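Long-range contacts in secreted protein (Kutzneria albida DSM 43870, PDB 5M6Q), which probably transfers acyl groups from protein-bound glutamine side chains to amines, the cross-linking reaction of a microbial transglutaminase: residues Ala4-Glu9 with Gln180-Trp185; Phe67-Thr72 with Glu153-Asp158; Ala124-Lys129 with Gly176-Asp181; Phe131-Asn136 with Arg143-Tyr148. All coordinates share one frame; numbering follows the deposited sequence.

How the contacts relate
The N-terminal loop 4-9, ahead of strand 13-17, meets 180-185 in contact 1 and so closes a loop of some 170 residues in which contacts 2 and 4 are nested. Contact 2 joins the start of helix 70-84 to the loop 153-158. Contact 3 pairs strands 122-131 and 174-179 in the middle of the sheet; it crosses contact 2 along the chain and ends on the stretch used by contact 1, sharing Q180 and D181. Contact 4, a local fold-back onto helix 141-146, is nested inside both 2 and 3. L70 links contact 2 to W185 of contact 1 and F178 of contact 3, while Y148 of contact 4 packs against V157 and D158.

Contact 1: Ala4-Glu9 with Gln180-Trp185; sequences APPLAE and QDTNTW
P6 and T182 bring the two backbones closest, their CA atoms 5.1 Å apart. The segment 4-9 is an extended, irregular strip with no strand pairing here, and it passes a tight turn that leads into strand 184-188. A water bridges the two segments, accepting from L7 N at 2.8 Å and donating to T182 O over a longer 3.3 Å. Among the side chains, T182 does most of the touching. Its methyl CG2 lies 3.4 Å from A4 O and 3.7 Å from P6 N, with the ring atom CD of P6 a little farther off. At a chi1 of 59° T182 OG1 sits between the backbone N and the carbonyl carbon, and CG2 is anti to that carbon; OG1 shares a hydrogen bond of 2.8 Å with T184 OG1, while CG2 faces the segment 4-9. The methyl therefore covers A4 O, a buried carbonyl with no polar partner. Farther along, T184 CG2 rests 3.9 Å from L7 CG and equally close to L7 CD1, an apolar patch beside the paired hydroxyls. The strip is also held from strand 13-17, where R14 binds the carbonyls of both P5 and P6; Q199 binds P5 O as well and reaches T184 OG1 weakly. N183 has a positive phi of 61°, and N183 and T184 together face D179. This is a G1 beta bulge at the turn of the hairpin between strands 174-179 and 184-188, packed against the N-terminal segment.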
# COMPACT_ATOMS: atom_id res chain seq x y z
N ALA A 4 10.37 2.53 -14.42
CA ALA A 4 11.76 2.94 -14.24
C ALA A 4 12.63 1.71 -14.28
O ALA A 4 12.15 0.61 -14.00
CB ALA A 4 11.94 3.68 -12.92
N PRO A 5 13.91 1.87 -14.61
CA PRO A 5 14.78 0.69 -14.55
C PRO A 5 15.01 0.26 -13.11
O PRO A 5 14.75 1.02 -12.18
CB PRO A 5 16.08 1.18 -15.20
CG PRO A 5 16.08 2.64 -14.99
CD PRO A 5 14.64 3.07 -15.06
N PRO A 6 15.48 -0.97 -12.92
CA PRO A 6 15.86 -1.40 -11.57
C PRO A 6 17.04 -0.58 -11.01
O PRO A 6 17.69 0.19 -11.72
CB PRO A 6 16.25 -2.87 -11.75
CG PRO A 6 16.54 -3.02 -13.21
CD PRO A 6 15.64 -2.05 -13.92
N LEU A 7 17.29 -0.76 -9.72
CA LEU A 7 18.41 -0.12 -9.07
C LEU A 7 19.71 -0.82 -9.45
O LEU A 7 19.72 -2.02 -9.70
CB LEU A 7 18.24 -0.15 -7.56
CG LEU A 7 17.05 0.61 -7.02
CD1 LEU A 7 16.89 0.33 -5.53
CD2 LEU A 7 17.24 2.09 -7.28
N ALA A 8 20.80 -0.07 -9.47
CA ALA A 8 22.12 -0.68 -9.59
C ALA A 8 22.34 -1.64 -8.42
O ALA A 8 21.71 -1.52 -7.37
CB ALA A 8 23.20 0.38 -9.63
N GLU A 9 23.24 -2.60 -8.61
CA GLU A 9 23.49 -3.62 -7.59
C GLU A 9 24.02 -3.04 -6.29
O GLU A 9 23.79 -3.59 -5.22
CB GLU A 9 24.45 -4.69 -8.13
CG GLU A 9 23.83 -5.60 -9.19
CD GLU A 9 24.80 -6.62 -9.76
OE1 GLU A 9 26.03 -6.40 -9.67
OE2 GLU A 9 24.34 -7.65 -10.31
N GLN A 180 6.42 -4.33 -8.62
CA GLN A 180 6.80 -5.73 -8.75
C GLN A 180 7.45 -6.03 -10.11
O GLN A 180 7.82 -7.17 -10.37
CB GLN A 180 5.58 -6.61 -8.50
CG GLN A 180 5.16 -6.54 -7.03
CD GLN A 180 3.82 -7.19 -6.73
OE1 GLN A 180 2.77 -6.57 -6.89
NE2 GLN A 180 3.85 -8.42 -6.24
N ASP A 181 7.60 -5.02 -10.95
CA ASP A 181 8.41 -5.18 -12.15
C ASP A 181 9.89 -5.18 -11.77
O ASP A 181 10.67 -6.02 -12.24
CB ASP A 181 8.14 -4.09 -13.17
CG ASP A 181 6.75 -4.16 -13.75
OD1 ASP A 181 6.19 -5.27 -13.82
OD2 ASP A 181 6.21 -3.09 -14.14
N THR A 182 10.28 -4.24 -10.90
CA THR A 182 11.68 -4.09 -10.55
C THR A 182 11.99 -4.47 -9.12
O THR A 182 13.13 -4.38 -8.70
CB THR A 182 12.17 -2.64 -10.76
OG1 THR A 182 11.39 -1.74 -9.96
CG2 THR A 182 12.07 -2.25 -12.22
N ASN A 183 10.98 -4.88 -8.37
CA ASN A 183 11.16 -5.24 -6.97
C ASN A 183 11.68 -4.05 -6.16
O ASN A 183 12.60 -4.19 -5.36
CB ASN A 183 12.13 -6.43 -6.83
CG ASN A 183 12.05 -7.08 -5.49
OD1 ASN A 183 10.96 -7.25 -4.94
ND2 ASN A 183 13.21 -7.45 -4.92
N THR A 184 11.10 -2.87 -6.39
CA THR A 184 11.45 -1.69 -5.61
C THR A 184 10.21 -1.09 -4.96
O THR A 184 9.09 -1.43 -5.30
CB THR A 184 12.12 -0.59 -6.45
OG1 THR A 184 11.30 -0.27 -7.58
CG2 THR A 184 13.49 -1.06 -6.94
N TRP A 185 10.46 -0.19 -4.02
CA TRP A 185 9.43 0.39 -3.19
C TRP A 185 9.46 1.90 -3.38
O TRP A 185 10.49 2.54 -3.17
CB TRP A 185 9.66 -0.02 -1.74
CG TRP A 185 9.43 -1.49 -1.61
CD1 TRP A 185 10.30 -2.49 -1.94
CD2 TRP A 185 8.20 -2.13 -1.23
NE1 TRP A 185 9.71 -3.71 -1.75
CE2 TRP A 185 8.42 -3.53 -1.31
CE3 TRP A 185 6.95 -1.67 -0.81
CZ2 TRP A 185 7.43 -4.46 -0.98
CZ3 TRP A 185 5.97 -2.59 -0.48
CH2 TRP A 185 6.22 -3.98 -0.57
O HOH W 1 16.06 -2.96 -8.43

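Contact 2: Phe67-Thr72 with Glu153-Asp158; sequences FGSLRT and ETDQVD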
# COMPACT_ATOMS: atom_id res chain seq x y z
N PHE A 67 -0.90 -7.00 6.61
CA PHE A 67 -0.24 -8.20 7.12
C PHE A 67 1.18 -7.91 7.64
O PHE A 67 1.83 -6.97 7.21
CB PHE A 67 -0.21 -9.27 6.01
CG PHE A 67 -1.55 -9.53 5.41
CD1 PHE A 67 -2.46 -10.35 6.06
CD2 PHE A 67 -1.93 -8.92 4.23
CE1 PHE A 67 -3.71 -10.58 5.52
CE2 PHE A 67 -3.18 -9.15 3.70
CZ PHE A 67 -4.07 -9.97 4.34
N GLY A 68 1.63 -8.74 8.59
CA GLY A 68 2.94 -8.57 9.20
C GLY A 68 4.10 -8.88 8.26
O GLY A 68 5.21 -8.39 8.46
N SER A 69 3.87 -9.68 7.23
CA SER A 69 4.96 -10.00 6.32
C SER A 69 4.59 -9.85 4.84
O SER A 69 3.44 -10.06 4.45
CB SER A 69 5.48 -11.41 6.59
OG SER A 69 4.62 -12.38 6.01
N LEU A 70 5.57 -9.46 4.04
CA LEU A 70 5.39 -9.32 2.60
C LEU A 70 4.90 -10.61 1.95
O LEU A 70 4.04 -10.58 1.08
CB LEU A 70 6.70 -8.86 1.95
CG LEU A 70 6.67 -8.74 0.43
CD1 LEU A 70 5.59 -7.73 -0.01
CD2 LEU A 70 8.06 -8.37 -0.13
N ARG A 71 5.42 -11.76 2.39
CA ARG A 71 5.04 -13.03 1.77
C ARG A 71 3.54 -13.33 1.91
O ARG A 71 2.90 -13.84 0.99
CB ARG A 71 5.87 -14.17 2.35
CG ARG A 71 7.34 -14.11 1.91
CD ARG A 71 8.24 -15.03 2.71
NE ARG A 71 8.06 -16.43 2.34
CZ ARG A 71 7.35 -17.30 3.04
NH1 ARG A 71 6.74 -16.92 4.16
NH2 ARG A 71 7.24 -18.55 2.62
N THR A 72 2.98 -13.00 3.07
CA THR A 72 1.55 -13.19 3.25
C THR A 72 0.77 -12.28 2.30
O THR A 72 -0.21 -12.71 1.70
CB THR A 72 1.10 -12.90 4.68
OG1 THR A 72 1.90 -13.65 5.60
CG2 THR A 72 -0.37 -13.24 4.86
N GLU A 153 -1.83 -17.02 13.15
CA GLU A 153 -2.20 -17.99 12.13
C GLU A 153 -2.26 -17.38 10.72
O GLU A 153 -1.77 -17.96 9.76
CB GLU A 153 -3.54 -18.64 12.48
CG GLU A 153 -3.80 -19.96 11.76
CD GLU A 153 -5.27 -20.16 11.36
OE1 GLU A 153 -6.08 -19.23 11.57
OE2 GLU A 153 -5.61 -21.24 10.83
N THR A 154 -2.85 -16.20 10.59
CA THR A 154 -3.07 -15.64 9.27
C THR A 154 -2.12 -14.51 8.94
O THR A 154 -2.12 -14.03 7.81
CB THR A 154 -4.49 -15.11 9.12
OG1 THR A 154 -4.67 -13.99 10.00
CG2 THR A 154 -5.50 -16.19 9.45
N ASP A 155 -1.34 -14.08 9.93
CA ASP A 155 -0.41 -12.96 9.77
C ASP A 155 -1.15 -11.63 9.56
O ASP A 155 -0.53 -10.62 9.21
CB ASP A 155 0.54 -13.26 8.60
CG ASP A 155 1.83 -12.46 8.66
OD1 ASP A 155 2.35 -12.21 9.78
OD2 ASP A 155 2.34 -12.10 7.57
N GLN A 156 -2.47 -11.59 9.78
CA GLN A 156 -3.20 -10.35 9.53
C GLN A 156 -3.08 -9.38 10.70
O GLN A 156 -3.12 -9.77 11.86
CB GLN A 156 -4.69 -10.61 9.24
CG GLN A 156 -5.47 -9.34 8.86
CD GLN A 156 -6.84 -9.65 8.24
OE1 GLN A 156 -7.35 -10.76 8.38
NE2 GLN A 156 -7.43 -8.67 7.55
N VAL A 157 -2.91 -8.11 10.38
CA VAL A 157 -2.78 -7.10 11.41
C VAL A 157 -4.08 -6.32 11.47
O VAL A 157 -4.57 -5.84 10.46
CB VAL A 157 -1.59 -6.17 11.14
CG1 VAL A 157 -1.64 -4.96 12.07
CG2 VAL A 157 -0.29 -6.93 11.31
N ASP A 158 -4.65 -6.24 12.67
CA ASP A 158 -5.87 -5.49 12.88
C ASP A 158 -5.55 -3.99 12.87
O ASP A 158 -4.91 -3.50 13.79
CB ASP A 158 -6.52 -5.89 14.20
CG ASP A 158 -7.95 -5.35 14.35
OD1 ASP A 158 -8.34 -4.44 13.59
OD2 ASP A 158 -8.67 -5.83 15.25
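F67 meets Q156 in a single backbone bridge, CA to CA 4.4 Å, just before the N-cap of helix 70-84, and D155 ties the bridge and the cap together. The CA of F67 touches D155 O in a CA-H...O contact of 3.2 Å, and the same carbonyl lies near the ring plane at the edge of the phenyl group. The ring reaches across to Q156, its CE1 3.8 Å from Q156 CB. Beyond that carbon the Q156 chain runs on extended to K107 O, which its NE2 binds outside the contact. On its other side F67 belongs to strand 66-67 at the edge of the sheet, bonded to F217 and packed on V219. G68 donates its N to D155 O at 2.9 Å, a nearly straight bond (161°), while a methyl of V157, CG2, lies beside the same nitrogen. S69 is the N-cap residue: its OG gives a hydrogen bond of 2.8 Å to D155 OD2 and accepts a weak one from T72 N. S69 N adds a weak, bent bond to OD2. T72, in the first turn of the helix, closes the site. Its chi1 of -53° places CG2 anti to the backbone N, against T154 O and D155 CB, and swings OG1 toward the carboxylate. Both hydroxyls come from one face of the carboxylate plane, S69 OG on the syn side of OD2 and T72 OG1 on the anti side, at a short 2.5 Å.

Contact 3: Ala124-Lys129 with Gly176-Asp181; sequences ASIFSK and GWFDQD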
# COMPACT_ATOMS: atom_id res chain seq x y z
N ALA A 124 -5.25 -6.70 -7.64
CA ALA A 124 -4.75 -6.59 -6.28
C ALA A 124 -3.31 -6.07 -6.31
O ALA A 124 -2.47 -6.59 -7.04
CB ALA A 124 -4.83 -7.93 -5.58
N SER A 125 -3.04 -5.03 -5.53
CA SER A 125 -1.73 -4.41 -5.49
C SER A 125 -1.24 -4.36 -4.05
O SER A 125 -2.03 -4.55 -3.14
CB SER A 125 -1.78 -3.01 -6.09
OG SER A 125 -2.07 -3.10 -7.47
N ILE A 126 0.05 -4.13 -3.86
CA ILE A 126 0.66 -4.14 -2.53
C ILE A 126 1.32 -2.80 -2.25
O ILE A 126 1.93 -2.19 -3.14
CB ILE A 126 1.67 -5.29 -2.37
CG1 ILE A 126 0.96 -6.64 -2.43
CG2 ILE A 126 2.49 -5.17 -1.05
CD1 ILE A 126 1.91 -7.81 -2.33
N PHE A 127 1.18 -2.34 -1.02
CA PHE A 127 2.02 -1.26 -0.55
C PHE A 127 2.36 -1.58 0.89
O PHE A 127 1.70 -2.39 1.51
CB PHE A 127 1.32 0.10 -0.69
CG PHE A 127 0.05 0.20 0.07
CD1 PHE A 127 0.04 0.62 1.39
CD2 PHE A 127 -1.17 -0.09 -0.54
CE1 PHE A 127 -1.15 0.73 2.10
CE2 PHE A 127 -2.36 0.01 0.16
CZ PHE A 127 -2.35 0.43 1.48
N SER A 128 3.41 -0.94 1.40
CA SER A 128 3.85 -1.16 2.76
C SER A 128 3.74 0.13 3.53
O SER A 128 4.21 1.18 3.08
CB SER A 128 5.28 -1.66 2.80
OG SER A 128 5.66 -1.85 4.15
N LYS A 129 3.15 0.03 4.71
CA LYS A 129 2.96 1.20 5.53
C LYS A 129 3.75 1.06 6.82
O LYS A 129 3.70 0.03 7.49
CB LYS A 129 1.47 1.40 5.84
CG LYS A 129 1.18 2.54 6.78
CD LYS A 129 -0.29 2.45 7.27
CE LYS A 129 -0.60 3.49 8.31
NZ LYS A 129 -0.37 4.90 7.82
N GLY A 176 4.94 2.89 1.04
CA GLY A 176 5.78 2.46 -0.06
C GLY A 176 5.01 1.60 -1.04
O GLY A 176 4.51 0.54 -0.69
N TRP A 177 4.93 2.06 -2.28
CA TRP A 177 4.24 1.34 -3.32
C TRP A 177 5.13 0.23 -3.86
O TRP A 177 6.28 0.48 -4.24
CB TRP A 177 3.85 2.28 -4.45
CG TRP A 177 3.28 1.54 -5.61
CD1 TRP A 177 3.95 1.12 -6.73
CD2 TRP A 177 1.94 1.10 -5.76
NE1 TRP A 177 3.09 0.45 -7.56
CE2 TRP A 177 1.84 0.43 -6.99
CE3 TRP A 177 0.79 1.21 -4.97
CZ2 TRP A 177 0.66 -0.12 -7.46
CZ3 TRP A 177 -0.39 0.67 -5.44
CH2 TRP A 177 -0.45 0.02 -6.68
N PHE A 178 4.61 -0.99 -3.88
CA PHE A 178 5.39 -2.13 -4.35
C PHE A 178 5.40 -2.22 -5.87
O PHE A 178 4.40 -2.58 -6.48
CB PHE A 178 4.85 -3.44 -3.77
CG PHE A 178 5.79 -4.60 -3.90
CD1 PHE A 178 7.12 -4.41 -4.30
CD2 PHE A 178 5.36 -5.89 -3.61
CE1 PHE A 178 8.00 -5.49 -4.41
CE2 PHE A 178 6.23 -6.98 -3.71
CZ PHE A 178 7.55 -6.77 -4.11
N ASP A 179 6.55 -1.92 -6.47
CA ASP A 179 6.72 -2.05 -7.91
C ASP A 179 7.28 -3.44 -8.17
O ASP A 179 8.46 -3.69 -7.96
CB ASP A 179 7.66 -0.95 -8.43
CG ASP A 179 8.04 -1.11 -9.92
OD1 ASP A 179 7.87 -2.19 -10.54
OD2 ASP A 179 8.56 -0.12 -10.47
N GLN A 180 6.42 -4.33 -8.62
CA GLN A 180 6.80 -5.73 -8.75
C GLN A 180 7.45 -6.03 -10.11
O GLN A 180 7.82 -7.17 -10.37
CB GLN A 180 5.58 -6.61 -8.50
CG GLN A 180 5.16 -6.54 -7.03
CD GLN A 180 3.82 -7.19 -6.73
OE1 GLN A 180 2.77 -6.57 -6.89
NE2 GLN A 180 3.85 -8.42 -6.24
N ASP A 181 7.60 -5.02 -10.95
CA ASP A 181 8.41 -5.18 -12.15
C ASP A 181 9.89 -5.18 -11.77
O ASP A 181 10.67 -6.02 -12.24
CB ASP A 181 8.14 -4.09 -13.17
CG ASP A 181 6.75 -4.16 -13.75
OD1 ASP A 181 6.19 -5.27 -13.82
OD2 ASP A 181 6.21 -3.09 -14.14
O HOH W 2 1.88 -3.91 -6.13
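W177 turns one indole face to the neighbouring strand, with I126 O 4.0 Å above the plane near the rim and a water on that same side. S125 CB comes obliquely to W177 CH2 at 3.4 Å. The F178 ring has Q180 CG centred over one face and I126 CB in plane at its edge; I126 and F178 run side by side in the same direction, CG2 to CD2 3.9 Å. F178 also stacks on W185 of the next strand. The water near W177 accepts from I126 N and lies close to F178 O and to Q180 OE1, an oxygen that Q77 also binds. Backbone bonds fix the register: S128 and G176 exchange two, N to O 2.8 Å in each direction, and F178 N reaches I126 O at 3.0 Å. F127 and W177 form the adjoining non-hydrogen-bonded pair, their side chains on the sheet face covered by T49 of helix 47-53. Two strands running 141° to each other, one bonded on to strand 214-223 and the other to 184-188, make this the centre of the protein's antiparallel beta-sheet.

Contact 4: Phe131-Asn136 with Arg143-Tyr148; sequences FYSWQN and RAHTTY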
# COMPACT_ATOMS: atom_id res chain seq x y z
N PHE A 131 4.38 2.94 10.57
CA PHE A 131 3.65 3.80 11.47
C PHE A 131 4.07 3.59 12.92
O PHE A 131 4.95 2.78 13.21
CB PHE A 131 2.13 3.57 11.30
CG PHE A 131 1.68 2.16 11.63
CD1 PHE A 131 1.84 1.13 10.71
CD2 PHE A 131 1.05 1.89 12.84
CE1 PHE A 131 1.40 -0.16 11.00
CE2 PHE A 131 0.60 0.59 13.14
CZ PHE A 131 0.78 -0.43 12.22
N TYR A 132 3.46 4.36 13.81
CA TYR A 132 3.78 4.33 15.23
C TYR A 132 2.65 3.60 15.97
O TYR A 132 1.47 3.83 15.70
CB TYR A 132 3.96 5.76 15.75
CG TYR A 132 4.36 5.91 17.20
CD1 TYR A 132 5.45 5.24 17.72
CD2 TYR A 132 3.65 6.76 18.03
CE1 TYR A 132 5.81 5.41 19.06
CE2 TYR A 132 4.01 6.94 19.35
CZ TYR A 132 5.08 6.27 19.86
OH TYR A 132 5.40 6.47 21.18
N SER A 133 3.03 2.73 16.89
CA SER A 133 2.08 1.83 17.54
C SER A 133 1.22 2.53 18.57
O SER A 133 0.08 2.13 18.79
CB SER A 133 2.82 0.68 18.22
OG SER A 133 3.69 1.17 19.21
N TRP A 134 1.75 3.57 19.19
CA TRP A 134 1.06 4.23 20.29
C TRP A 134 0.01 5.22 19.78
O TRP A 134 0.19 6.43 19.86
CB TRP A 134 2.07 4.95 21.19
CG TRP A 134 1.78 4.82 22.65
CD1 TRP A 134 0.58 5.02 23.27
CD2 TRP A 134 2.70 4.46 23.69
NE1 TRP A 134 0.69 4.81 24.62
CE2 TRP A 134 1.99 4.47 24.90
CE3 TRP A 134 4.06 4.14 23.71
CZ2 TRP A 134 2.59 4.17 26.13
CZ3 TRP A 134 4.65 3.83 24.93
CH2 TRP A 134 3.92 3.85 26.12
N GLN A 135 -1.10 4.69 19.27
CA GLN A 135 -2.05 5.50 18.50
C GLN A 135 -2.98 6.31 19.39
O GLN A 135 -3.66 7.23 18.93
CB GLN A 135 -2.85 4.60 17.56
CG GLN A 135 -2.08 4.24 16.28
CD GLN A 135 -1.69 5.46 15.48
OE1 GLN A 135 -2.55 6.18 14.96
NE2 GLN A 135 -0.39 5.72 15.39
N ASN A 136 -3.01 5.95 20.67
CA ASN A 136 -3.75 6.69 21.68
C ASN A 136 -2.81 6.88 22.85
O ASN A 136 -2.36 5.90 23.44
CB ASN A 136 -5.01 5.94 22.11
CG ASN A 136 -5.89 6.74 23.06
OD1 ASN A 136 -5.40 7.52 23.88
ND2 ASN A 136 -7.20 6.56 22.93
N ARG A 143 -0.50 -2.24 25.79
CA ARG A 143 -1.50 -2.15 24.74
C ARG A 143 -0.90 -1.65 23.43
O ARG A 143 -1.16 -2.22 22.36
CB ARG A 143 -2.67 -1.25 25.14
CG ARG A 143 -3.72 -1.15 24.04
CD ARG A 143 -5.04 -0.55 24.51
NE ARG A 143 -6.04 -0.63 23.44
CZ ARG A 143 -7.19 0.04 23.42
NH1 ARG A 143 -7.50 0.86 24.41
NH2 ARG A 143 -8.03 -0.10 22.40
N ALA A 144 -0.10 -0.59 23.50
CA ALA A 144 0.52 -0.03 22.30
C ALA A 144 1.33 -1.09 21.56
O ALA A 144 1.30 -1.16 20.34
CB ALA A 144 1.41 1.17 22.65
N HIS A 145 2.06 -1.91 22.30
CA HIS A 145 2.99 -2.84 21.68
C HIS A 145 2.41 -4.19 21.32
O HIS A 145 3.11 -5.02 20.75
CB HIS A 145 4.20 -3.02 22.58
CG HIS A 145 5.02 -1.77 22.72
ND1 HIS A 145 4.85 -0.68 21.90
CD2 HIS A 145 6.01 -1.45 23.58
CE1 HIS A 145 5.70 0.27 22.26
NE2 HIS A 145 6.42 -0.17 23.27
N THR A 146 1.13 -4.43 21.63
CA THR A 146 0.52 -5.68 21.22
C THR A 146 -0.65 -5.48 20.27
O THR A 146 -1.11 -6.43 19.66
CB THR A 146 0.01 -6.50 22.42
OG1 THR A 146 -1.00 -5.76 23.11
CG2 THR A 146 1.15 -6.81 23.38
N THR A 147 -1.14 -4.25 20.15
CA THR A 147 -2.34 -3.99 19.35
C THR A 147 -2.12 -4.37 17.88
O THR A 147 -3.02 -4.90 17.24
CB THR A 147 -2.79 -2.51 19.45
OG1 THR A 147 -3.29 -2.25 20.77
CG2 THR A 147 -3.89 -2.20 18.45
N TYR A 148 -0.92 -4.14 17.35
CA TYR A 148 -0.73 -4.37 15.92
C TYR A 148 0.08 -5.62 15.66
O TYR A 148 0.71 -5.76 14.62
CB TYR A 148 -0.09 -3.13 15.27
CG TYR A 148 -0.96 -1.93 15.47
CD1 TYR A 148 -2.18 -1.82 14.81
CD2 TYR A 148 -0.60 -0.92 16.36
CE1 TYR A 148 -2.99 -0.73 14.99
CE2 TYR A 148 -1.41 0.17 16.57
CZ TYR A 148 -2.61 0.26 15.88
OH TYR A 148 -3.44 1.34 16.10
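F131 points its ring edge into the face of Y148, an edge-to-face pair with centroids 5.1 Å apart and planes at 90°. F131 CE2 sits over the middle of the Y148 ring, and T147 CG2 covers the opposite face, so the tyrosine is held between a phenyl edge and a methyl. At the rim of that ring, S133 O lies in plane, 3.3 Å from Y148 CE2, while Q135 CG crosses at the hydroxyl, 3.2 Å from Y148 OH. A second cluster forms where A144 CB stands over the five-membered ring of W134, 3.7 Å from its centroid and 15° off the normal, a CH-pi contact. Beside it H145 ND1 gives S133 OG a weak hydrogen bond of 3.5 Å, the hydroxyl lying at the edge of the imidazole.

Farther out, D213 binds S133 OG, T161 binds Y148 OH, and W139 O accepts from W134 NE1. Q135 curls back, bent at chi2, so that NE2 reaches Y132 O at 2.7 Å as well as R165 O. R143 O takes three bonds, from T147 OG1, T147 N and T146 N. The chain leaves strand 122-131, and the loop that follows folds back on helix 141-146, with an inverse gamma turn centred on W134 and the buried edge-to-face pair of F131 and Y148 marking this connection.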